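Local coordinates for VgrG protein (Vibrio cholerae, PDB 4DTH) that carries the actin cross-linking domain of a toxin, which binds ATP and magnesium and probably uses them to join actin monomers covalently, at residues L278-P283 with L349-T354; S23-E28 with A175-A180; P199-S204 with L231-L236; A180-G185 with S343-I348. All blocks are in the same frame, centred on the assembly; numbering follows the deposited sequence.

Contact 1. Residues L278-P283 with L349-T354; sequences LPRTKP and LFEFRT. With ATP (adenosine-5'-triphosphate), chain B; SO4 (sulfate ion), chain F.
Arg280 and Glu351 meet with flat ends nearly perpendicular, the guanidinium 86° from the carboxylate, and Glu351 OE1 approaches Arg280 NE at 3.9 Å, a long salt bridge. Water 1 accepts from Arg280 NE and lies 3.0 Å from Glu351 OE1, one of several acceptors competing for its protons. Bends at chi2 and chi3 fold the arginine over Glu351 CB and carry its guanidinium to the triphosphate, where ATP O2G lies over one face; the contact of Arg280 NH2 with ATP O1A is doubtfully short. Arg280 NH1 is held by His331 O. Leu349 CD2 touches the adenine, 3.4 Å from ATP C5. The backbones pair antiparallel: Leu278 and Glu351 exchange two N-H...O bonds, each at 170°, and Thr281 OG1 accepts from Leu349 N at 2.9 Å. On the opposite face the Phe350 ring lies obliquely by Pro279, Phe350 CD1 3.7 Å from Pro279 CA. Glu351 OE2 takes Arg353 NH1 at 2.8 Å, 33° out of the carboxylate plane, while that arginine also holds a sulfate, probably from the crystallisation liquor, through NH1 and NH2. Glu351, which also binds magnesium, joins both arginines in a salt-bridge network that probably helps to order the phosphate end of the nucleotide.

Contact 2. Residues S23-E28 with A175-A180; sequences SSIGIE and ATVGVA. With MG (magnesium ion), chain E; ATP (adenosine-5'-triphosphate), chain B.
Ser24 OG donates to N1 of the adenine at 2.6 Å, and Glu28 OE2 binds a magnesium ion at 2.6 Å, so one strand meets both ends of the ATP site. Ser24 reaches the base because chi1 (54°) sets its hydroxyl between backbone N and carbonyl carbon. Between these ends, water 3 links Glu28 OE1, at 2.7 Å, with Thr176 OG1 and the ribose O3'. Thr176 also lies against the sugar, its CB 3.7 Å from ATP O4'. Beneath the nucleotide, strands 24-28 and 175-180 run antiparallel at 163°. Ser24 pairs with Gly178 and Gly26 with Thr176, each pair sharing two backbone bonds. Gly26 presents its bare CA to ATP O2' at 3.1 Å, too close for a side chain on that face. The face turned from ATP is apolar: the Ile25 and Val177 side chains cross obliquely, with Ile25 CD1 3.9 Å from Val177 CG2, and Ile25 CD1 also nears Ala175 CB, which Ile27 CG2 approaches in turn. Strand 24-30 continues the sheet to strand 85-97 through backbone bonds of Ile25 and Ile27, strand 173-180 does so to strand 343-352, and helix 190-196 packs on Val179.

Contact 3. Residues P199-S204 with L231-L236; sequences PWYQKS and LTSIYL
Ser233, on helix 221-245, receives the loop that joins helix 190-196 to helix 204-212, in a loop-on-helix packing contact. Its OG accepts the backbone N-H of Gln202 at 2.9 Å, and the bond is nearly straight at 170°. The hydroxyl stands anti to its own carbonyl carbon (chi1 -66°), which also lets it bond to the carbonyl of Ala229 one turn earlier, so two partners fix its rotation. Ser233 CB meets the edge of the Trp200 indole, lying near the ring plane 3.8 Å from CE3. Beside it, Ile234 CG1 touches CZ3 of the same ring obliquely at 3.7 Å, the two side chains pointing the same way. Water 4 ties the backbones together: it donates to Trp200 O and to Ser233 O, and accepts from Gln202 NE2 at 3.0 Å. The extended glutamine also sets NE2 3.7 Å from Leu236 CD1, the two side chains crossing at about a right angle.

In the next shell, Trp200 NE1 bonds to the carbonyl of Ile277 and its ring meets Trp275 edge-to-face, which probably helps to fix the tilt of the indole. Tyr201 leaves the backbone pointing away from 231-236, yet its side chain touches Ala229 of the same helix and meets Phe184 edge-to-face. Its ring remains near the serine, with Tyr201 CD1 lying obliquely 3.7 Å from Ser233 OG.

Contact 4. Residues A180-G185 with S343-I348; sequences AAKGFG and SPELAI
This contact is where an antiparallel strand pairing gives way to a turn: Ala180 ends strand 173-180 opposite Ala347 of strand 343-352, in a non-hydrogen-bonded pair with CA atoms 4.4 Å apart, and residues 181-183 then coil into a short 3-10 turn. The last direct backbone bond is Ala181 N to Leu346 O, 2.9 Å long and nearly straight at 176°. Water 5 follows it, accepting from Lys182 N and donating to the same Leu346 O. The turn closes on itself through Gly183 N to Ala180 O, at 3.0 Å. Lys182, extended beyond CG, reaches away from the turn to Glu345, its NZ 2.7 Å from Glu345 OE2 on the syn lone pair, in a salt bridge on the solvent side of the contact. Inward the surface is apolar. Ala181 CB rests against both Leu346 CD2, at 3.7 Å, and Ile348 CG2, at 3.9 Å; Ile348 CD1 passes obliquely by the Phe184 ring, the side chains crossing at about a right angle. Around this joint, strand 337-338 bonds to strand 343-352 through Val338 and Glu345, Tyr230 of helix 221-245 touches Ile348 and Phe184, and helix 190-196 packs on Phe184 through Leu195.

Overall arrangement
Contacts 1, 2 and 4 lie on neighbouring strands: 173-180 pairs with 24-30 in contact 2 and with 343-352, which contacts 1 and 4 share. Contacts 1 and 2, centres about 9 Å apart, both touch ATP and join where Phe350 N approaches Val177 O at 2.9 Å, a probable hydrogen bond. Contact 4 shares Ala180 with contact 2, their centres about 13 Å apart. Contact 3, its Trp200 side chain about 14 Å from ATP, is nested in the chain loop closed by contact 4. It touches contact 1, Trp200 CZ2 3.8 Å from Pro279 CG; aromatic rings give a second route, Tyr201 CD1 3.6 Å from Phe184 CE1 and Phe184 CE2 3.5 Å from Phe350 CZ.

Contact 1. Residues L278-P283 with L349-T354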
# COMPACT_ATOMS: atom_id res chain seq x y z
N LEU A 278 -1.14 -8.27 0.47
CA LEU A 278 0.08 -7.90 1.19
C LEU A 278 -0.16 -7.18 2.52
O LEU A 278 -0.68 -6.07 2.51
CB LEU A 278 0.95 -7.03 0.26
CG LEU A 278 2.26 -6.47 0.82
CD1 LEU A 278 3.29 -7.58 1.06
CD2 LEU A 278 2.84 -5.39 -0.11
N PRO A 279 0.26 -7.76 3.67
CA PRO A 279 0.14 -7.02 4.94
C PRO A 279 0.94 -5.71 4.86
O PRO A 279 2.07 -5.69 4.35
CB PRO A 279 0.77 -7.98 5.95
CG PRO A 279 0.59 -9.36 5.32
CD PRO A 279 0.88 -9.08 3.87
N ARG A 280 0.31 -4.60 5.27
CA ARG A 280 0.93 -3.28 5.20
C ARG A 280 1.21 -2.70 6.57
O ARG A 280 1.70 -1.57 6.66
CB ARG A 280 0.04 -2.29 4.39
CG ARG A 280 -0.03 -2.59 2.90
CD ARG A 280 1.21 -2.20 2.10
NE ARG A 280 1.51 -0.77 2.19
CZ ARG A 280 2.52 -0.26 2.89
NH1 ARG A 280 3.32 -1.05 3.58
NH2 ARG A 280 2.73 1.05 2.91
N THR A 281 0.90 -3.44 7.64
CA THR A 281 1.10 -2.95 9.00
C THR A 281 2.14 -3.82 9.67
O THR A 281 2.15 -5.04 9.48
CB THR A 281 -0.24 -2.92 9.76
OG1 THR A 281 -1.16 -2.08 9.06
CG2 THR A 281 -0.11 -2.41 11.22
N LYS A 282 3.03 -3.18 10.45
CA LYS A 282 4.08 -3.85 11.21
C LYS A 282 3.46 -4.96 12.08
O LYS A 282 2.60 -4.66 12.93
CB LYS A 282 4.82 -2.81 12.08
CG LYS A 282 5.96 -3.36 12.95
CD LYS A 282 6.53 -2.27 13.88
CE LYS A 282 7.34 -1.20 13.17
NZ LYS A 282 7.93 -0.23 14.12
N PRO A 283 3.84 -6.25 11.86
CA PRO A 283 3.23 -7.34 12.63
C PRO A 283 3.27 -7.18 14.15
O PRO A 283 2.27 -7.48 14.81
CB PRO A 283 4.03 -8.57 12.16
CG PRO A 283 4.37 -8.24 10.76
CD PRO A 283 4.77 -6.78 10.84
N LEU A 349 -3.71 -2.98 7.90
CA LEU A 349 -3.95 -2.73 6.48
C LEU A 349 -3.40 -3.76 5.54
O LEU A 349 -2.38 -4.38 5.82
CB LEU A 349 -3.43 -1.34 6.12
CG LEU A 349 -4.41 -0.19 6.40
CD1 LEU A 349 -4.58 0.08 7.91
CD2 LEU A 349 -3.94 1.03 5.73
N PHE A 350 -4.08 -3.94 4.38
CA PHE A 350 -3.69 -4.95 3.40
C PHE A 350 -3.81 -4.43 2.01
O PHE A 350 -4.84 -3.86 1.64
CB PHE A 350 -4.55 -6.22 3.57
CG PHE A 350 -4.46 -6.80 4.96
CD1 PHE A 350 -3.46 -7.70 5.29
CD2 PHE A 350 -5.34 -6.39 5.96
CE1 PHE A 350 -3.33 -8.18 6.59
CE2 PHE A 350 -5.23 -6.88 7.26
CZ PHE A 350 -4.22 -7.77 7.57
N GLU A 351 -2.76 -4.65 1.21
CA GLU A 351 -2.73 -4.21 -0.18
C GLU A 351 -3.06 -5.35 -1.13
O GLU A 351 -2.37 -6.38 -1.13
CB GLU A 351 -1.34 -3.61 -0.49
CG GLU A 351 -1.17 -3.16 -1.93
CD GLU A 351 0.22 -2.65 -2.27
OE1 GLU A 351 0.84 -1.99 -1.41
OE2 GLU A 351 0.65 -2.84 -3.42
N PHE A 352 -4.09 -5.15 -1.95
CA PHE A 352 -4.47 -6.11 -2.99
C PHE A 352 -3.61 -5.76 -4.20
O PHE A 352 -3.85 -4.74 -4.85
CB PHE A 352 -5.97 -6.00 -3.31
CG PHE A 352 -6.84 -6.56 -2.20
CD1 PHE A 352 -7.12 -5.79 -1.07
CD2 PHE A 352 -7.35 -7.84 -2.27
CE1 PHE A 352 -7.91 -6.31 -0.04
CE2 PHE A 352 -8.16 -8.35 -1.25
CZ PHE A 352 -8.42 -7.59 -0.13
N ARG A 353 -2.58 -6.58 -4.46
CA ARG A 353 -1.62 -6.38 -5.56
C ARG A 353 -2.30 -6.31 -6.92
O ARG A 353 -1.91 -5.53 -7.78
CB ARG A 353 -0.50 -7.43 -5.51
CG ARG A 353 0.33 -7.36 -4.20
CD ARG A 353 1.17 -6.08 -4.09
NE ARG A 353 2.27 -6.08 -5.07
CZ ARG A 353 3.06 -5.05 -5.33
NH1 ARG A 353 2.89 -3.90 -4.69
NH2 ARG A 353 4.04 -5.16 -6.22
N THR A 354 -3.34 -7.14 -7.09
CA THR A 354 -4.26 -7.13 -8.23
C THR A 354 -5.63 -6.90 -7.58
O THR A 354 -5.96 -7.59 -6.60
CB THR A 354 -4.19 -8.46 -9.01
OG1 THR A 354 -2.94 -8.51 -9.70
CG2 THR A 354 -5.31 -8.61 -10.04
PG ATP B . 4.71 0.86 -0.36
O1G ATP B . 3.87 -0.32 -0.73
O2G ATP B . 5.37 0.66 0.98
O3G ATP B . 5.79 1.13 -1.38
PB ATP B . 3.82 3.57 0.05
O1B ATP B . 4.69 3.76 1.24
O2B ATP B . 4.43 4.32 -1.11
O3B ATP B . 3.73 2.12 -0.28
PA ATP B . 1.47 4.06 1.54
O1A ATP B . 2.15 3.29 2.61
O2A ATP B . 1.22 5.47 2.07
O3A ATP B . 2.35 4.13 0.35
O5' ATP B . 0.09 3.32 1.18
C5' ATP B . -0.83 4.05 0.36
C4' ATP B . -2.15 3.35 0.19
O4' ATP B . -2.73 3.06 1.50
C3' ATP B . -3.20 4.18 -0.54
O3' ATP B . -4.06 3.38 -1.35
C2' ATP B . -3.95 4.83 0.61
O2' ATP B . -5.21 5.36 0.25
C1' ATP B . -4.02 3.65 1.55
N9 ATP B . -4.37 3.95 2.95
C8 ATP B . -3.70 4.77 3.81
N7 ATP B . -4.24 4.84 5.00
C5 ATP B . -5.34 4.00 4.92
C6 ATP B . -6.32 3.61 5.85
N6 ATP B . -6.36 4.04 7.12
N1 ATP B . -7.27 2.74 5.44
C2 ATP B . -7.23 2.28 4.18
N3 ATP B . -6.36 2.57 3.22
C4 ATP B . -5.43 3.44 3.65
S SO4 F . 5.82 -1.87 -6.04
O1 SO4 F . 6.16 -0.71 -6.87
O2 SO4 F . 5.64 -3.02 -6.89
O3 SO4 F . 6.89 -2.08 -5.08
O4 SO4 F . 4.58 -1.60 -5.31
O HOH W 1 -0.70 0.07 0.15
O HOH W 2 -1.20 -5.69 8.01

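Contact 2. Residues S23-E28 with A175-A180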
# COMPACT_ATOMS: atom_id res chain seq x y z
N SER A 23 -14.29 -0.34 8.72
CA SER A 23 -13.32 -0.64 7.67
C SER A 23 -13.12 0.51 6.70
O SER A 23 -14.07 1.25 6.41
CB SER A 23 -13.66 -1.93 6.94
OG SER A 23 -14.93 -1.83 6.30
N SER A 24 -11.88 0.67 6.22
CA SER A 24 -11.52 1.75 5.31
C SER A 24 -10.88 1.23 4.02
O SER A 24 -10.37 0.10 3.99
CB SER A 24 -10.58 2.73 6.00
OG SER A 24 -9.47 2.01 6.52
N ILE A 25 -10.88 2.07 2.97
CA ILE A 25 -10.29 1.69 1.70
C ILE A 25 -9.58 2.87 1.06
O ILE A 25 -10.07 4.00 1.10
CB ILE A 25 -11.33 1.03 0.74
CG1 ILE A 25 -10.66 0.45 -0.53
CG2 ILE A 25 -12.50 1.97 0.40
CD1 ILE A 25 -11.36 -0.73 -1.15
N GLY A 26 -8.43 2.57 0.48
CA GLY A 26 -7.62 3.50 -0.30
C GLY A 26 -7.29 2.86 -1.62
O GLY A 26 -7.32 1.63 -1.75
N ILE A 27 -7.02 3.68 -2.65
CA ILE A 27 -6.70 3.16 -3.98
C ILE A 27 -5.45 3.83 -4.53
O ILE A 27 -5.14 4.97 -4.18
CB ILE A 27 -7.89 3.23 -4.99
CG1 ILE A 27 -8.33 4.71 -5.27
CG2 ILE A 27 -9.09 2.35 -4.55
CD1 ILE A 27 -9.30 4.92 -6.47
N GLU A 28 -4.72 3.10 -5.38
CA GLU A 28 -3.51 3.55 -6.06
C GLU A 28 -3.75 3.34 -7.53
O GLU A 28 -4.23 2.27 -7.92
CB GLU A 28 -2.27 2.78 -5.60
CG GLU A 28 -1.87 3.10 -4.17
CD GLU A 28 -0.88 2.11 -3.59
OE1 GLU A 28 -1.22 0.91 -3.46
OE2 GLU A 28 0.25 2.53 -3.26
N ALA A 175 -5.64 -1.65 -4.41
CA ALA A 175 -6.55 -1.19 -3.38
C ALA A 175 -5.96 -1.63 -2.05
O ALA A 175 -5.36 -2.71 -1.96
CB ALA A 175 -7.93 -1.79 -3.57
N THR A 176 -6.12 -0.78 -1.02
CA THR A 176 -5.66 -1.06 0.34
C THR A 176 -6.87 -1.01 1.25
O THR A 176 -7.59 -0.01 1.25
CB THR A 176 -4.50 -0.15 0.74
OG1 THR A 176 -3.39 -0.43 -0.13
CG2 THR A 176 -4.06 -0.35 2.19
N VAL A 177 -7.10 -2.08 2.02
CA VAL A 177 -8.22 -2.20 2.95
C VAL A 177 -7.68 -2.18 4.37
O VAL A 177 -6.73 -2.90 4.68
CB VAL A 177 -9.06 -3.48 2.65
CG1 VAL A 177 -10.07 -3.79 3.76
CG2 VAL A 177 -9.76 -3.38 1.29
N GLY A 178 -8.31 -1.38 5.23
CA GLY A 178 -7.97 -1.31 6.64
C GLY A 178 -9.11 -1.86 7.47
O GLY A 178 -10.26 -1.48 7.25
N VAL A 179 -8.82 -2.77 8.41
CA VAL A 179 -9.82 -3.37 9.31
C VAL A 179 -9.33 -3.34 10.76
O VAL A 179 -8.11 -3.27 10.97
CB VAL A 179 -10.21 -4.83 8.91
CG1 VAL A 179 -10.91 -4.88 7.56
CG2 VAL A 179 -9.00 -5.78 8.94
N ALA A 180 -10.25 -3.46 11.75
CA ALA A 180 -9.86 -3.56 13.16
C ALA A 180 -9.03 -4.85 13.29
O ALA A 180 -9.42 -5.88 12.74
CB ALA A 180 -11.10 -3.66 14.04
MG MG E . 1.68 4.65 -3.52
PG ATP B . 4.71 0.86 -0.36
O1G ATP B . 3.87 -0.32 -0.73
O2G ATP B . 5.37 0.66 0.98
O3G ATP B . 5.79 1.13 -1.38
PB ATP B . 3.82 3.57 0.05
O1B ATP B . 4.69 3.76 1.24
O2B ATP B . 4.43 4.32 -1.11
O3B ATP B . 3.73 2.12 -0.28
PA ATP B . 1.47 4.06 1.54
O1A ATP B . 2.15 3.29 2.61
O2A ATP B . 1.22 5.47 2.07
O3A ATP B . 2.35 4.13 0.35
O5' ATP B . 0.09 3.32 1.18
C5' ATP B . -0.83 4.05 0.36
C4' ATP B . -2.15 3.35 0.19
O4' ATP B . -2.73 3.06 1.50
C3' ATP B . -3.20 4.18 -0.54
O3' ATP B . -4.06 3.38 -1.35
C2' ATP B . -3.95 4.83 0.61
O2' ATP B . -5.21 5.36 0.25
C1' ATP B . -4.02 3.65 1.55
N9 ATP B . -4.37 3.95 2.95
C8 ATP B . -3.70 4.77 3.81
N7 ATP B . -4.24 4.84 5.00
C5 ATP B . -5.34 4.00 4.92
C6 ATP B . -6.32 3.61 5.85
N6 ATP B . -6.36 4.04 7.12
N1 ATP B . -7.27 2.74 5.44
C2 ATP B . -7.23 2.28 4.18
N3 ATP B . -6.36 2.57 3.22
C4 ATP B . -5.43 3.44 3.65
O HOH W 3 -3.79 0.79 -2.60

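Contact 3. Residues P199-S204 with L231-L236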
# COMPACT_ATOMS: atom_id res chain seq x y z
N PRO A 199 -4.18 -16.57 0.47
CA PRO A 199 -3.63 -17.94 0.50
C PRO A 199 -2.69 -18.22 1.67
O PRO A 199 -2.65 -19.35 2.17
CB PRO A 199 -2.90 -18.07 -0.84
CG PRO A 199 -3.46 -17.01 -1.70
CD PRO A 199 -3.86 -15.88 -0.80
N TRP A 200 -1.95 -17.19 2.11
CA TRP A 200 -1.01 -17.32 3.23
C TRP A 200 -1.68 -17.46 4.58
O TRP A 200 -1.04 -17.92 5.52
CB TRP A 200 -0.01 -16.15 3.24
CG TRP A 200 -0.64 -14.79 3.27
CD1 TRP A 200 -0.85 -13.96 2.20
CD2 TRP A 200 -1.12 -14.09 4.42
NE1 TRP A 200 -1.44 -12.79 2.62
CE2 TRP A 200 -1.63 -12.84 3.98
CE3 TRP A 200 -1.18 -14.39 5.80
CZ2 TRP A 200 -2.19 -11.91 4.86
CZ3 TRP A 200 -1.75 -13.46 6.66
CH2 TRP A 200 -2.25 -12.24 6.19
N TYR A 201 -2.95 -17.01 4.71
CA TYR A 201 -3.64 -17.09 6.00
C TYR A 201 -4.14 -18.50 6.27
O TYR A 201 -4.92 -19.05 5.49
CB TYR A 201 -4.78 -16.07 6.11
CG TYR A 201 -5.49 -16.13 7.45
CD1 TYR A 201 -4.83 -15.79 8.63
CD2 TYR A 201 -6.81 -16.55 7.54
CE1 TYR A 201 -5.48 -15.84 9.87
CE2 TYR A 201 -7.48 -16.59 8.77
CZ TYR A 201 -6.80 -16.24 9.93
OH TYR A 201 -7.45 -16.31 11.14
N GLN A 202 -3.69 -19.08 7.39
CA GLN A 202 -4.05 -20.45 7.77
C GLN A 202 -5.03 -20.46 8.92
O GLN A 202 -4.65 -20.46 10.09
CB GLN A 202 -2.79 -21.27 8.07
CG GLN A 202 -1.79 -21.25 6.92
CD GLN A 202 -0.66 -22.22 7.15
OE1 GLN A 202 -0.87 -23.40 7.42
NE2 GLN A 202 0.57 -21.74 7.00
N LYS A 203 -6.33 -20.43 8.58
CA LYS A 203 -7.37 -20.41 9.59
C LYS A 203 -7.35 -21.60 10.57
O LYS A 203 -7.77 -21.44 11.72
CB LYS A 203 -8.73 -20.23 8.94
CG LYS A 203 -9.82 -19.93 9.94
CD LYS A 203 -10.63 -18.71 9.53
CE LYS A 203 -11.97 -18.70 10.21
NZ LYS A 203 -12.81 -19.88 9.87
N SER A 204 -6.77 -22.74 10.15
CA SER A 204 -6.65 -23.94 10.99
C SER A 204 -5.81 -23.66 12.26
O SER A 204 -5.97 -24.36 13.26
CB SER A 204 -6.05 -25.10 10.20
OG SER A 204 -4.71 -24.84 9.81
N LEU A 231 -0.37 -13.84 13.15
CA LEU A 231 1.09 -13.73 13.23
C LEU A 231 1.79 -14.98 12.72
O LEU A 231 2.72 -14.85 11.93
CB LEU A 231 1.55 -13.42 14.67
CG LEU A 231 1.30 -11.99 15.15
CD1 LEU A 231 1.76 -11.83 16.59
CD2 LEU A 231 2.00 -10.95 14.24
N THR A 232 1.34 -16.18 13.14
CA THR A 232 1.97 -17.42 12.67
C THR A 232 1.88 -17.51 11.14
O THR A 232 2.87 -17.86 10.52
CB THR A 232 1.42 -18.66 13.38
OG1 THR A 232 1.55 -18.49 14.79
CG2 THR A 232 2.16 -19.92 12.97
N SER A 233 0.71 -17.17 10.55
CA SER A 233 0.55 -17.21 9.09
C SER A 233 1.57 -16.29 8.40
O SER A 233 2.19 -16.71 7.43
CB SER A 233 -0.88 -16.85 8.69
OG SER A 233 -1.78 -17.84 9.16
N ILE A 234 1.76 -15.08 8.93
CA ILE A 234 2.73 -14.12 8.38
C ILE A 234 4.16 -14.63 8.54
O ILE A 234 4.93 -14.56 7.58
CB ILE A 234 2.54 -12.70 8.99
CG1 ILE A 234 1.23 -12.07 8.45
CG2 ILE A 234 3.77 -11.79 8.69
CD1 ILE A 234 0.90 -10.72 9.02
N TYR A 235 4.52 -15.13 9.74
CA TYR A 235 5.87 -15.62 10.01
C TYR A 235 6.21 -16.80 9.09
O TYR A 235 7.30 -16.83 8.52
CB TYR A 235 6.04 -16.04 11.48
CG TYR A 235 6.19 -14.92 12.50
CD1 TYR A 235 5.48 -13.73 12.37
CD2 TYR A 235 6.94 -15.11 13.65
CE1 TYR A 235 5.53 -12.74 13.35
CE2 TYR A 235 7.02 -14.12 14.63
CZ TYR A 235 6.29 -12.95 14.49
OH TYR A 235 6.40 -11.99 15.46
N LEU A 236 5.27 -17.76 8.94
CA LEU A 236 5.46 -18.94 8.09
C LEU A 236 5.57 -18.56 6.62
O LEU A 236 6.44 -19.08 5.93
CB LEU A 236 4.34 -19.98 8.30
CG LEU A 236 4.29 -20.68 9.66
CD1 LEU A 236 3.12 -21.67 9.70
CD2 LEU A 236 5.61 -21.38 9.99
O HOH W 4 1.30 -18.99 6.05

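Contact 4. Residues A180-G185 with S343-I348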
# COMPACT_ATOMS: atom_id res chain seq x y z
N ALA A 180 -10.25 -3.46 11.75
CA ALA A 180 -9.86 -3.56 13.16
C ALA A 180 -9.03 -4.85 13.29
O ALA A 180 -9.42 -5.88 12.74
CB ALA A 180 -11.10 -3.66 14.04
N ALA A 181 -7.85 -4.75 13.94
CA ALA A 181 -6.95 -5.90 14.12
C ALA A 181 -7.64 -7.04 14.86
O ALA A 181 -7.46 -8.20 14.49
CB ALA A 181 -5.68 -5.48 14.85
N LYS A 182 -8.52 -6.71 15.83
CA LYS A 182 -9.28 -7.69 16.60
C LYS A 182 -10.30 -8.47 15.75
O LYS A 182 -10.82 -9.49 16.20
CB LYS A 182 -9.94 -7.04 17.83
CG LYS A 182 -11.08 -6.09 17.50
CD LYS A 182 -11.78 -5.60 18.76
CE LYS A 182 -13.00 -4.82 18.40
NZ LYS A 182 -13.57 -4.08 19.55
N GLY A 183 -10.57 -7.99 14.54
CA GLY A 183 -11.52 -8.64 13.65
C GLY A 183 -10.94 -9.73 12.77
O GLY A 183 -11.68 -10.58 12.27
N PHE A 184 -9.62 -9.69 12.53
CA PHE A 184 -8.97 -10.66 11.64
C PHE A 184 -9.02 -12.08 12.21
O PHE A 184 -8.36 -12.38 13.20
CB PHE A 184 -7.53 -10.25 11.29
CG PHE A 184 -7.08 -10.77 9.95
CD1 PHE A 184 -6.85 -12.13 9.75
CD2 PHE A 184 -6.87 -9.90 8.88
CE1 PHE A 184 -6.44 -12.61 8.50
CE2 PHE A 184 -6.47 -10.39 7.64
CZ PHE A 184 -6.25 -11.74 7.46
N GLY A 185 -9.80 -12.92 11.54
CA GLY A 185 -10.05 -14.31 11.93
C GLY A 185 -11.48 -14.53 12.40
O GLY A 185 -11.90 -15.68 12.55
N SER A 343 -11.44 6.25 22.10
CA SER A 343 -10.72 5.08 22.63
C SER A 343 -10.37 4.27 21.37
O SER A 343 -11.04 3.27 21.08
CB SER A 343 -11.58 4.30 23.62
OG SER A 343 -10.80 3.34 24.32
N PRO A 344 -9.45 4.79 20.51
CA PRO A 344 -9.19 4.12 19.22
C PRO A 344 -8.54 2.75 19.33
O PRO A 344 -7.77 2.51 20.25
CB PRO A 344 -8.31 5.11 18.44
CG PRO A 344 -8.21 6.32 19.28
CD PRO A 344 -8.57 5.97 20.68
N GLU A 345 -8.90 1.87 18.39
CA GLU A 345 -8.36 0.51 18.35
C GLU A 345 -7.49 0.34 17.14
O GLU A 345 -7.70 1.01 16.12
CB GLU A 345 -9.49 -0.51 18.34
CG GLU A 345 -10.23 -0.54 19.67
CD GLU A 345 -11.48 -1.38 19.62
OE1 GLU A 345 -12.49 -0.92 19.03
OE2 GLU A 345 -11.43 -2.51 20.14
N LEU A 346 -6.51 -0.55 17.23
CA LEU A 346 -5.57 -0.78 16.13
C LEU A 346 -6.26 -1.26 14.86
O LEU A 346 -7.09 -2.16 14.90
CB LEU A 346 -4.48 -1.79 16.56
CG LEU A 346 -3.51 -2.27 15.47
CD1 LEU A 346 -2.53 -1.18 15.05
CD2 LEU A 346 -2.74 -3.49 15.94
N ALA A 347 -5.90 -0.62 13.74
CA ALA A 347 -6.33 -1.02 12.42
C ALA A 347 -5.11 -1.63 11.75
O ALA A 347 -3.99 -1.14 11.93
CB ALA A 347 -6.83 0.18 11.61
N ILE A 348 -5.33 -2.71 10.99
CA ILE A 348 -4.28 -3.37 10.22
C ILE A 348 -4.67 -3.31 8.76
O ILE A 348 -5.85 -3.50 8.43
CB ILE A 348 -3.89 -4.78 10.73
CG1 ILE A 348 -5.12 -5.72 10.83
CG2 ILE A 348 -3.11 -4.65 12.07
CD1 ILE A 348 -4.81 -7.22 11.25
O HOH W 5 -8.30 -3.95 16.87